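Local coordinates for protein motility-associated killing factor MakB (Vibrio cholerae serotype O1, PDB 6W1W) that probably serves as one part of a three-component cytotoxin that resembles the alpha-pore-forming toxins and belongs to the motility-associated killing factors, at residues 5-10 with 324-329; 56-61 with 140-145; 216-221 with 227-232; 298-303 with 308-313; 343-346 with 351-354. All coordinates share one frame; numbering follows the deposited sequence.

In the fold
MakB is an elongated, largely helical protein with a small four-stranded sheet, and its contacts divide between these two parts. Contacts 1 and 4 lie on the same side of the chain's centre, with centres about 23 Å apart, and touch where L5 CD2 approaches D312 OD2 at 3.7 Å. Contact 2 joins helices of the bundle on the opposite side of that centre, its own centre about 57 Å from that of contact 4. Contacts 3 and 5 both belong to the sheet and its helical cover, about 11 Å apart between centres. I229 links them, with its CD1 4.1 Å from V343 CG2 and its CG2 4.0 Å from I352 CD1.

Contact 1: 5-10 with 324-329; sequences LSPNVD and KTISEF
I326 and V9 share most of the surface buried where the N-terminal arm and first turn of helix 9-35 lean on helix 316-333, in the MakB helical bundle, with P7 adding a third apolar surface. From helix 316-333, I326 sends its ethyl arm outward and uses it twice: I326 CG1 lies 4.0 Å from V9 CG1, while the terminal CD1 goes on to the proline. The two branched side chains meet at a slant, whereas V9 and T325 cross nearly perpendicularly, with V9 CG1 3.7 Å from T325 CG2. One methyl of the valine therefore serves both neighbours, and it is placed to do so because CG1 stands opposite the backbone N (chi1 -168°). No hydrogen bond joins the two segments. N8 occupies the N-cap position of helix 9-35, its OD1 also bonding T11 OG1, and T325 OG1 turns back to A321 O. Next to the contact, W323 lies against P7 and bonds L5 O through its indole nitrogen, and L286 and E290 of helix 276-302 also pack on the proline ring. The isoleucine's end methyl abuts that ring, P7 CG lying 3.6 Å from I326 CD1.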
# COMPACT_ATOMS: atom_id res chain seq x y z
N LEU A 5 -28.94 6.56 11.32
CA LEU A 5 -28.45 6.80 9.96
C LEU A 5 -26.94 6.95 9.89
O LEU A 5 -26.43 7.82 9.18
CB LEU A 5 -29.15 8.03 9.38
CG LEU A 5 -30.63 7.89 9.09
CD1 LEU A 5 -31.18 9.19 8.54
CD2 LEU A 5 -30.85 6.75 8.11
N SER A 6 -26.21 6.12 10.63
CA SER A 6 -24.76 6.13 10.64
C SER A 6 -24.26 4.72 10.92
O SER A 6 -24.98 3.92 11.53
CB SER A 6 -24.22 7.11 11.69
OG SER A 6 -24.60 6.73 13.00
N PRO A 7 -23.06 4.38 10.48
CA PRO A 7 -22.51 3.05 10.77
C PRO A 7 -21.99 2.96 12.19
O PRO A 7 -21.94 3.94 12.93
CB PRO A 7 -21.38 2.92 9.75
CG PRO A 7 -20.93 4.32 9.51
CD PRO A 7 -22.16 5.18 9.62
N ASN A 8 -21.60 1.74 12.57
CA ASN A 8 -20.91 1.54 13.84
C ASN A 8 -19.53 2.18 13.76
O ASN A 8 -18.67 1.71 13.01
CB ASN A 8 -20.81 0.05 14.17
CG ASN A 8 -20.13 -0.21 15.50
OD1 ASN A 8 -18.91 -0.27 15.58
ND2 ASN A 8 -20.93 -0.37 16.55
N VAL A 9 -19.33 3.26 14.53
CA VAL A 9 -18.14 4.08 14.36
C VAL A 9 -16.87 3.26 14.57
O VAL A 9 -15.86 3.49 13.90
CB VAL A 9 -18.18 5.29 15.32
CG1 VAL A 9 -17.11 6.30 14.95
CG2 VAL A 9 -19.57 5.93 15.30
N ASP A 10 -16.92 2.29 15.48
CA ASP A 10 -15.76 1.42 15.67
C ASP A 10 -15.54 0.54 14.44
O ASP A 10 -14.43 0.49 13.90
CB ASP A 10 -15.95 0.58 16.93
CG ASP A 10 -14.82 0.77 17.93
OD1 ASP A 10 -13.64 0.76 17.51
OD2 ASP A 10 -15.11 0.95 19.13
N LYS A 324 -19.49 13.03 12.26
CA LYS A 324 -18.42 13.97 12.58
C LYS A 324 -17.18 13.24 13.07
O LYS A 324 -16.05 13.64 12.75
CB LYS A 324 -18.90 14.99 13.61
CG LYS A 324 -17.98 16.19 13.79
CD LYS A 324 -17.77 16.92 12.47
CE LYS A 324 -16.94 18.19 12.65
NZ LYS A 324 -15.59 17.91 13.20
N THR A 325 -17.36 12.16 13.83
CA THR A 325 -16.23 11.36 14.27
C THR A 325 -15.54 10.68 13.09
O THR A 325 -14.31 10.62 13.03
CB THR A 325 -16.68 10.33 15.31
OG1 THR A 325 -17.32 10.99 16.41
CG2 THR A 325 -15.50 9.53 15.84
N ILE A 326 -16.33 10.17 12.14
CA ILE A 326 -15.75 9.50 10.98
C ILE A 326 -15.08 10.52 10.06
O ILE A 326 -14.00 10.26 9.51
CB ILE A 326 -16.82 8.67 10.25
CG1 ILE A 326 -17.38 7.60 11.18
CG2 ILE A 326 -16.24 8.03 8.99
CD1 ILE A 326 -18.33 6.65 10.51
N SER A 327 -15.70 11.68 9.88
CA SER A 327 -15.10 12.71 9.04
C SER A 327 -13.79 13.20 9.64
O SER A 327 -12.83 13.50 8.92
CB SER A 327 -16.06 13.88 8.84
OG SER A 327 -15.55 14.82 7.91
N GLU A 328 -13.72 13.28 10.97
CA GLU A 328 -12.48 13.69 11.62
C GLU A 328 -11.40 12.62 11.51
O GLU A 328 -10.21 12.95 11.46
CB GLU A 328 -12.74 14.05 13.09
CG GLU A 328 -13.45 15.38 13.28
CD GLU A 328 -13.85 15.63 14.73
OE1 GLU A 328 -13.35 14.92 15.62
OE2 GLU A 328 -14.68 16.53 14.96
N PHE A 329 -11.79 11.34 11.48
CA PHE A 329 -10.80 10.28 11.30
C PHE A 329 -10.21 10.31 9.89
O PHE A 329 -9.03 10.01 9.70
CB PHE A 329 -11.42 8.91 11.57
CG PHE A 329 -10.46 7.77 11.40
CD1 PHE A 329 -9.61 7.40 12.43
CD2 PHE A 329 -10.39 7.07 10.21
CE1 PHE A 329 -8.72 6.35 12.28
CE2 PHE A 329 -9.50 6.02 10.05
CZ PHE A 329 -8.66 5.66 11.09

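Contact 2: 56-61 with 140-145; sequences EILRAV and ELLASS
L58 and L142 face each other across helices 46-66 and 100-151, with I57 and L141 forming a second pair beside them. Traced outward, L58 begins with CB directed at the opposite helix, where the nearest atom is the L142 methyl CD1, at 4.6 Å. The next atom, L58 CG, is set opposite the backbone N (chi1 170°) and stands slightly farther off, 4.9 Å from L142 CD1. The chain then forks: L58 CD1 leads off to 5.4 Å from L142 CD1, and L58 CD2 comes in to 4.1 Å from it. A single methyl of the fork thus makes the touch, and the two leucines cross at about a right angle. Y29 and C33 of helix 9-35, A138 and L266 also border L58, which explains how it is buried although L142 covers it so sparingly. The outer pair has the same crossing in a more peripheral setting, I57 CD1 lying 3.8 Å from L141 CD1. Farther along helix 100-151, S145 OG adds a polar tie by bonding E50 OE2 of helix 46-66. The two segments run in opposite senses and meet through methyl tips alone, consistent with the long helical bundle of the structurally similar alpha-pore-forming toxins.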
# COMPACT_ATOMS: atom_id res chain seq x y z
N GLU A 56 12.32 -2.09 -17.37
CA GLU A 56 11.90 -0.83 -17.97
C GLU A 56 10.42 -0.85 -18.32
O GLU A 56 9.75 0.19 -18.26
CB GLU A 56 12.74 -0.53 -19.21
CG GLU A 56 13.19 0.93 -19.32
CD GLU A 56 14.19 1.33 -18.25
OE1 GLU A 56 13.76 1.58 -17.10
OE2 GLU A 56 15.40 1.38 -18.54
N ILE A 57 9.87 -2.02 -18.64
CA ILE A 57 8.44 -2.09 -18.93
C ILE A 57 7.64 -2.32 -17.65
O ILE A 57 6.48 -1.90 -17.57
CB ILE A 57 8.12 -3.15 -20.00
CG1 ILE A 57 8.17 -4.56 -19.42
CG2 ILE A 57 9.05 -3.01 -21.21
CD1 ILE A 57 7.76 -5.62 -20.40
N LEU A 58 8.23 -2.96 -16.64
CA LEU A 58 7.57 -3.05 -15.34
C LEU A 58 7.34 -1.67 -14.75
O LEU A 58 6.26 -1.39 -14.21
CB LEU A 58 8.40 -3.90 -14.37
CG LEU A 58 7.93 -3.87 -12.91
CD1 LEU A 58 6.61 -4.61 -12.74
CD2 LEU A 58 8.99 -4.43 -11.98
N ARG A 59 8.34 -0.80 -14.83
CA ARG A 59 8.16 0.59 -14.43
C ARG A 59 7.06 1.25 -15.25
O ARG A 59 6.23 1.99 -14.71
CB ARG A 59 9.49 1.34 -14.59
CG ARG A 59 9.71 2.48 -13.60
CD ARG A 59 10.88 3.36 -14.03
NE ARG A 59 11.94 2.58 -14.67
CZ ARG A 59 12.92 1.96 -14.01
NH1 ARG A 59 12.97 2.01 -12.69
NH2 ARG A 59 13.84 1.28 -14.68
N ALA A 60 7.00 0.95 -16.56
CA ALA A 60 6.03 1.60 -17.43
C ALA A 60 4.64 0.99 -17.29
O ALA A 60 3.63 1.70 -17.43
CB ALA A 60 6.48 1.54 -18.89
N VAL A 61 4.56 -0.31 -17.03
CA VAL A 61 3.26 -0.96 -16.83
C VAL A 61 2.53 -0.33 -15.65
O VAL A 61 1.31 -0.14 -15.68
CB VAL A 61 3.45 -2.47 -16.66
CG1 VAL A 61 2.30 -3.08 -15.89
CG2 VAL A 61 3.59 -3.14 -18.02
N GLU A 140 6.15 -11.91 -14.08
CA GLU A 140 6.39 -13.22 -14.67
C GLU A 140 7.37 -13.15 -15.83
O GLU A 140 8.08 -14.13 -16.11
CB GLU A 140 5.07 -13.84 -15.12
CG GLU A 140 5.19 -15.27 -15.64
CD GLU A 140 3.88 -15.81 -16.16
OE1 GLU A 140 2.83 -15.17 -15.93
OE2 GLU A 140 3.89 -16.89 -16.81
N LEU A 141 7.43 -12.01 -16.51
CA LEU A 141 8.42 -11.84 -17.57
C LEU A 141 9.83 -11.78 -16.98
O LEU A 141 10.75 -12.41 -17.50
CB LEU A 141 8.12 -10.58 -18.37
CG LEU A 141 6.86 -10.60 -19.23
CD1 LEU A 141 6.69 -9.27 -19.93
CD2 LEU A 141 6.89 -11.75 -20.24
N LEU A 142 10.00 -11.02 -15.90
CA LEU A 142 11.29 -11.00 -15.21
C LEU A 142 11.61 -12.36 -14.61
O LEU A 142 12.74 -12.86 -14.74
CB LEU A 142 11.28 -9.92 -14.13
CG LEU A 142 11.52 -8.50 -14.64
CD1 LEU A 142 11.13 -7.48 -13.60
CD2 LEU A 142 12.98 -8.35 -15.04
N ALA A 143 10.63 -12.98 -13.95
CA ALA A 143 10.83 -14.30 -13.36
C ALA A 143 11.31 -15.29 -14.41
O ALA A 143 12.28 -16.03 -14.19
CB ALA A 143 9.54 -14.78 -12.71
N SER A 144 10.64 -15.33 -15.56
CA SER A 144 11.05 -16.22 -16.64
C SER A 144 12.44 -15.84 -17.16
O SER A 144 13.23 -16.72 -17.54
CB SER A 144 10.02 -16.18 -17.76
OG SER A 144 10.38 -17.04 -18.84
N SER A 145 12.76 -14.54 -17.15
CA SER A 145 14.01 -14.08 -17.76
C SER A 145 15.22 -14.42 -16.88
O SER A 145 16.26 -14.83 -17.40
CB SER A 145 13.93 -12.58 -18.03
OG SER A 145 14.98 -12.16 -18.87

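Contact 3: 216-221 with 227-232; sequences GALFTV and STISSA. With EDO (1,2-ethanediol), chain C.
L218 touches both T228 and I229 with one methyl, CD2, in a buried apolar contact between strand 209-220 and the short helix 225-230. L218 CD2 lies 3.8 Å from I229 CD1 and 4.0 Å from I229 CG1, the leucine and isoleucine running past each other in opposite senses. Toward T228 the approach is tip to tip, with L218 CD2 4.0 Å from T228 CG2. In that threonine CG2 is the branch set between the backbone N and the carbonyl carbon, which turns the methyl to the strand, while OG1 lies opposite the N (chi1 -168°). T220, two residues along the strand, offers its own methyl, T220 CG2 being 4.3 Å from T228 CG2. The strand is an edge of the mixed four-stranded sheet, and the helix folds back over one face of it. L218 and T220 point to that face, whereas A217 and F219 alternate to the other, against N28 and L24 of helix 9-35. In the next shell, backbone bonds pair L218 with S195 and T220 with I193 of strand 193-203. The connecting turn is held by T220 OG1 with Y223 O. A 1,2-ethanediol, probably from the crystallisation liquor, reaches A217 O by a weak hydrogen bond.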
# COMPACT_ATOMS: atom_id res chain seq x y z
N GLY A 216 12.53 1.36 -0.72
CA GLY A 216 11.22 1.08 -0.16
C GLY A 216 11.02 1.87 1.12
O GLY A 216 11.98 2.31 1.75
N ALA A 217 9.75 2.02 1.49
CA ALA A 217 9.38 2.85 2.63
C ALA A 217 9.38 2.03 3.92
O ALA A 217 8.99 0.86 3.93
CB ALA A 217 8.01 3.48 2.43
N LEU A 218 9.83 2.67 4.99
CA LEU A 218 9.79 2.12 6.34
C LEU A 218 8.96 3.05 7.21
O LEU A 218 9.15 4.27 7.17
CB LEU A 218 11.21 1.95 6.90
CG LEU A 218 11.38 1.34 8.29
CD1 LEU A 218 11.03 -0.14 8.29
CD2 LEU A 218 12.80 1.57 8.80
N PHE A 219 8.03 2.49 7.97
CA PHE A 219 7.13 3.28 8.81
C PHE A 219 7.58 3.20 10.27
O PHE A 219 7.60 2.11 10.87
CB PHE A 219 5.68 2.80 8.66
CG PHE A 219 5.06 3.15 7.34
CD1 PHE A 219 4.12 2.31 6.76
CD2 PHE A 219 5.41 4.31 6.68
CE1 PHE A 219 3.55 2.62 5.54
CE2 PHE A 219 4.84 4.64 5.45
CZ PHE A 219 3.91 3.79 4.88
N THR A 220 7.93 4.35 10.85
CA THR A 220 8.33 4.44 12.25
C THR A 220 7.38 5.37 13.00
O THR A 220 6.86 6.33 12.43
CB THR A 220 9.78 4.94 12.39
OG1 THR A 220 9.90 6.24 11.80
CG2 THR A 220 10.74 3.98 11.70
N VAL A 221 7.17 5.09 14.28
CA VAL A 221 6.16 5.82 15.05
C VAL A 221 6.72 7.12 15.62
O VAL A 221 6.09 8.17 15.50
CB VAL A 221 5.57 4.92 16.16
CG1 VAL A 221 4.43 4.09 15.61
CG2 VAL A 221 6.66 4.03 16.75
N SER A 227 17.80 5.21 13.19
CA SER A 227 18.00 4.73 14.56
C SER A 227 17.60 3.27 14.70
O SER A 227 18.32 2.49 15.35
CB SER A 227 17.20 5.60 15.54
OG SER A 227 17.85 6.82 15.81
N THR A 228 16.48 2.87 14.12
CA THR A 228 16.00 1.51 14.33
C THR A 228 16.78 0.50 13.49
O THR A 228 16.88 -0.66 13.88
CB THR A 228 14.49 1.45 14.02
OG1 THR A 228 13.95 0.20 14.48
CG2 THR A 228 14.22 1.61 12.53
N ILE A 229 17.36 0.94 12.37
CA ILE A 229 18.05 0.00 11.48
C ILE A 229 19.48 -0.25 11.96
O ILE A 229 19.91 -1.40 12.07
CB ILE A 229 18.03 0.52 10.03
CG1 ILE A 229 16.61 0.59 9.49
CG2 ILE A 229 18.92 -0.36 9.14
CD1 ILE A 229 16.50 1.22 8.09
N SER A 230 20.23 0.83 12.23
CA SER A 230 21.61 0.67 12.67
C SER A 230 21.70 -0.07 14.00
O SER A 230 22.66 -0.81 14.23
CB SER A 230 22.29 2.04 12.76
OG SER A 230 21.46 2.98 13.41
N SER A 231 20.70 0.09 14.86
CA SER A 231 20.65 -0.56 16.16
C SER A 231 19.98 -1.93 16.13
O SER A 231 19.87 -2.58 17.17
CB SER A 231 19.93 0.32 17.18
OG SER A 231 18.70 -0.26 17.58
N ALA A 232 19.50 -2.38 14.97
CA ALA A 232 18.95 -3.72 14.85
C ALA A 232 20.10 -4.69 14.61
O ALA A 232 20.88 -4.52 13.67
CB ALA A 232 17.93 -3.78 13.71
C1 EDO C . 11.82 -2.44 3.51
O1 EDO C . 10.70 -1.92 4.24
C2 EDO C . 12.52 -1.31 2.77
O2 EDO C . 13.46 -1.83 1.82

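Contact 4: 298-303 with 308-313; sequences INALQS and ALLTDL
L310 spreads its two methyls over adjacent residues of the last turn of helix 276-302, L301 on one branch and A300 on the other. L310 CD1 comes to 3.8 Å from L301 CD2, the two side chains meeting at an incline, and L310 CD2 lies 4.0 Å from A300 CB. The leucine is directed at the helix from its CB onward, and its CG stands opposite the carbonyl carbon (chi1 -58°), which carries the fork across to the helix. L301 starts out less directly, yet its far end swings round, so that CD2 rather than CB makes the touch. L297, one turn back on the same helix, also packs against L310, while I104 of helix 100-151 covers L301 and W103 lies against L313. No hydrogen bond crosses between the segments. The chain between them is shaped instead by local bonds: A300 O takes part in one with S305 OG, and D306 OD1 binds A308 N in an Asx turn. L310 itself occupies the N-cap position of the short helix 311-314, and L310 O accepts from L313 N at 2.8 Å as that helix begins. One leucine ahead of a helix, lodged on the end of the preceding one, closes a helix–loop–helix reversal at the far end of the elongated bundle, about 42 Å from the chain centre.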
# COMPACT_ATOMS: atom_id res chain seq x y z
N ILE A 298 -37.43 6.83 2.99
CA ILE A 298 -38.16 7.55 1.95
C ILE A 298 -39.47 6.85 1.63
O ILE A 298 -40.52 7.50 1.51
CB ILE A 298 -37.28 7.71 0.69
CG1 ILE A 298 -36.08 8.61 1.00
CG2 ILE A 298 -38.10 8.29 -0.45
CD1 ILE A 298 -35.11 8.75 -0.16
N ASN A 299 -39.44 5.52 1.50
CA ASN A 299 -40.66 4.77 1.24
C ASN A 299 -41.67 4.96 2.36
O ASN A 299 -42.88 5.07 2.11
CB ASN A 299 -40.35 3.28 1.06
CG ASN A 299 -39.32 3.03 -0.04
OD1 ASN A 299 -38.70 3.96 -0.56
ND2 ASN A 299 -39.14 1.76 -0.38
N ALA A 300 -41.20 4.99 3.61
CA ALA A 300 -42.11 5.18 4.74
C ALA A 300 -42.69 6.58 4.75
O ALA A 300 -43.86 6.77 5.12
CB ALA A 300 -41.39 4.87 6.05
N LEU A 301 -41.90 7.58 4.36
CA LEU A 301 -42.42 8.94 4.29
C LEU A 301 -43.40 9.10 3.12
O LEU A 301 -44.46 9.71 3.27
CB LEU A 301 -41.28 9.94 4.15
CG LEU A 301 -40.33 10.13 5.33
CD1 LEU A 301 -39.06 10.82 4.88
CD2 LEU A 301 -41.01 10.92 6.46
N GLN A 302 -43.05 8.54 1.96
CA GLN A 302 -43.90 8.67 0.78
C GLN A 302 -45.21 7.92 0.96
O GLN A 302 -46.22 8.28 0.34
CB GLN A 302 -43.18 8.17 -0.46
CG GLN A 302 -42.35 9.23 -1.16
CD GLN A 302 -41.34 8.66 -2.14
OE1 GLN A 302 -41.10 7.46 -2.17
NE2 GLN A 302 -40.74 9.54 -2.93
N SER A 303 -45.23 6.88 1.79
CA SER A 303 -46.46 6.16 2.04
C SER A 303 -47.32 6.81 3.12
O SER A 303 -48.44 6.35 3.35
CB SER A 303 -46.15 4.71 2.41
OG SER A 303 -45.52 4.64 3.68
N ALA A 308 -42.78 11.51 13.07
CA ALA A 308 -42.37 11.38 14.46
C ALA A 308 -42.06 9.93 14.81
O ALA A 308 -41.08 9.65 15.50
CB ALA A 308 -43.46 11.92 15.38
N LEU A 309 -42.88 9.00 14.34
CA LEU A 309 -42.78 7.60 14.72
C LEU A 309 -41.66 6.85 14.00
O LEU A 309 -41.60 5.62 14.08
CB LEU A 309 -44.11 6.89 14.47
CG LEU A 309 -45.24 7.24 15.44
CD1 LEU A 309 -46.59 6.90 14.85
CD2 LEU A 309 -45.03 6.48 16.73
N LEU A 310 -40.77 7.54 13.29
CA LEU A 310 -39.67 6.89 12.59
C LEU A 310 -38.40 7.09 13.42
O LEU A 310 -37.82 8.18 13.41
CB LEU A 310 -39.52 7.45 11.18
CG LEU A 310 -40.76 7.32 10.29
CD1 LEU A 310 -40.65 8.23 9.08
CD2 LEU A 310 -40.96 5.87 9.86
N THR A 311 -37.98 6.04 14.13
CA THR A 311 -36.89 6.20 15.09
C THR A 311 -35.60 6.64 14.41
O THR A 311 -34.82 7.38 15.01
CB THR A 311 -36.65 4.90 15.87
OG1 THR A 311 -36.11 3.91 15.00
CG2 THR A 311 -37.96 4.39 16.49
N ASP A 312 -35.37 6.20 13.17
CA ASP A 312 -34.19 6.65 12.44
C ASP A 312 -34.19 8.15 12.21
O ASP A 312 -33.13 8.74 11.98
CB ASP A 312 -34.08 5.92 11.10
CG ASP A 312 -33.32 4.60 11.20
OD1 ASP A 312 -33.86 3.64 11.78
OD2 ASP A 312 -32.19 4.53 10.68
N LEU A 313 -35.36 8.79 12.27
CA LEU A 313 -35.45 10.23 12.07
C LEU A 313 -35.27 10.99 13.37
O LEU A 313 -34.67 12.08 13.37
CB LEU A 313 -36.79 10.58 11.42
CG LEU A 313 -36.77 11.80 10.49
CD1 LEU A 313 -35.72 11.61 9.40
CD2 LEU A 313 -38.15 12.05 9.88

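Contact 5: 343-346 with 351-354; sequences VLVN and TIQE
A beta hairpin of strands 338-346 and 351-354 ends the chain and supplies one edge of the mixed four-stranded sheet; V345 pairs with I352 and N346 with T351, the axes of the short segments 343-346 and 351-354 approaching to 4.6 Å, antiparallel at 166°. N346 and T351 form the hydrogen-bonded pair nearest the connection. N346 N donates to T351 O at 3.0 Å, while the return bond from T351 N to N346 O is weak. Farther along, Q353 N donates to L344 O at 3.2 Å, and the bond from L344 N to Q353 O is again weak. V345 and I352 make the non-hydrogen-bonded pair between them. With V343 they share one sheet face, where I229 and L239 of the covering helices pack. There V343 and I352 lie side by side, V343 CG2 to I352 CG2 at 4.0 Å, and V345 CG1 is 4.3 Å from I352 CG1. N346 and T351 occupy the opposite face, likewise side by side and pointing the same way. N346 OD1 bonds N349 ND2 in the connection. Beside the threonine hydroxyl, N346 CB lies 3.3 Å from T351 OG1.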
# COMPACT_ATOMS: atom_id res chain seq x y z
N VAL A 343 17.74 6.43 4.38
CA VAL A 343 18.92 5.70 4.83
C VAL A 343 19.30 4.68 3.76
O VAL A 343 18.44 3.96 3.26
CB VAL A 343 18.67 5.02 6.20
CG1 VAL A 343 17.19 4.98 6.52
CG2 VAL A 343 19.26 3.62 6.22
N LEU A 344 20.59 4.64 3.41
CA LEU A 344 21.11 3.72 2.42
C LEU A 344 21.81 2.56 3.13
O LEU A 344 22.80 2.77 3.83
CB LEU A 344 22.07 4.43 1.46
CG LEU A 344 23.04 3.58 0.64
CD1 LEU A 344 22.30 2.60 -0.27
CD2 LEU A 344 23.97 4.46 -0.18
N VAL A 345 21.31 1.34 2.91
CA VAL A 345 21.92 0.13 3.43
C VAL A 345 22.83 -0.43 2.33
O VAL A 345 22.38 -1.16 1.45
CB VAL A 345 20.87 -0.90 3.87
CG1 VAL A 345 21.54 -2.09 4.53
CG2 VAL A 345 19.86 -0.26 4.81
N ASN A 346 24.11 -0.08 2.39
CA ASN A 346 25.08 -0.47 1.37
C ASN A 346 25.69 -1.83 1.75
O ASN A 346 26.51 -1.91 2.67
CB ASN A 346 26.16 0.61 1.25
CG ASN A 346 27.10 0.38 0.08
OD1 ASN A 346 27.34 -0.75 -0.35
ND2 ASN A 346 27.67 1.47 -0.44
N THR A 351 27.95 -0.87 5.30
CA THR A 351 27.74 0.46 5.86
C THR A 351 26.26 0.83 5.81
O THR A 351 25.51 0.38 4.95
CB THR A 351 28.57 1.49 5.10
OG1 THR A 351 28.28 1.40 3.70
CG2 THR A 351 30.04 1.23 5.30
N ILE A 352 25.85 1.66 6.77
CA ILE A 352 24.46 2.14 6.89
C ILE A 352 24.54 3.64 7.13
O ILE A 352 24.80 4.08 8.26
CB ILE A 352 23.69 1.43 8.01
CG1 ILE A 352 23.57 -0.06 7.72
CG2 ILE A 352 22.31 2.06 8.20
CD1 ILE A 352 22.83 -0.82 8.80
N GLN A 353 24.33 4.43 6.08
CA GLN A 353 24.37 5.88 6.18
C GLN A 353 22.95 6.43 6.29
O GLN A 353 21.96 5.70 6.28
CB GLN A 353 25.09 6.49 4.98
CG GLN A 353 26.59 6.33 4.99
CD GLN A 353 27.05 5.20 4.10
OE1 GLN A 353 26.24 4.47 3.52
NE2 GLN A 353 28.37 5.04 3.98
N GLU A 354 22.87 7.76 6.40
CA GLU A 354 21.60 8.48 6.38
C GLU A 354 21.78 9.69 5.48
O GLU A 354 22.64 10.53 5.74
CB GLU A 354 21.17 8.89 7.79
CG GLU A 354 20.10 9.98 7.80
CD GLU A 354 19.62 10.33 9.19
OE1 GLU A 354 18.87 9.52 9.78
OE2 GLU A 354 19.98 11.41 9.69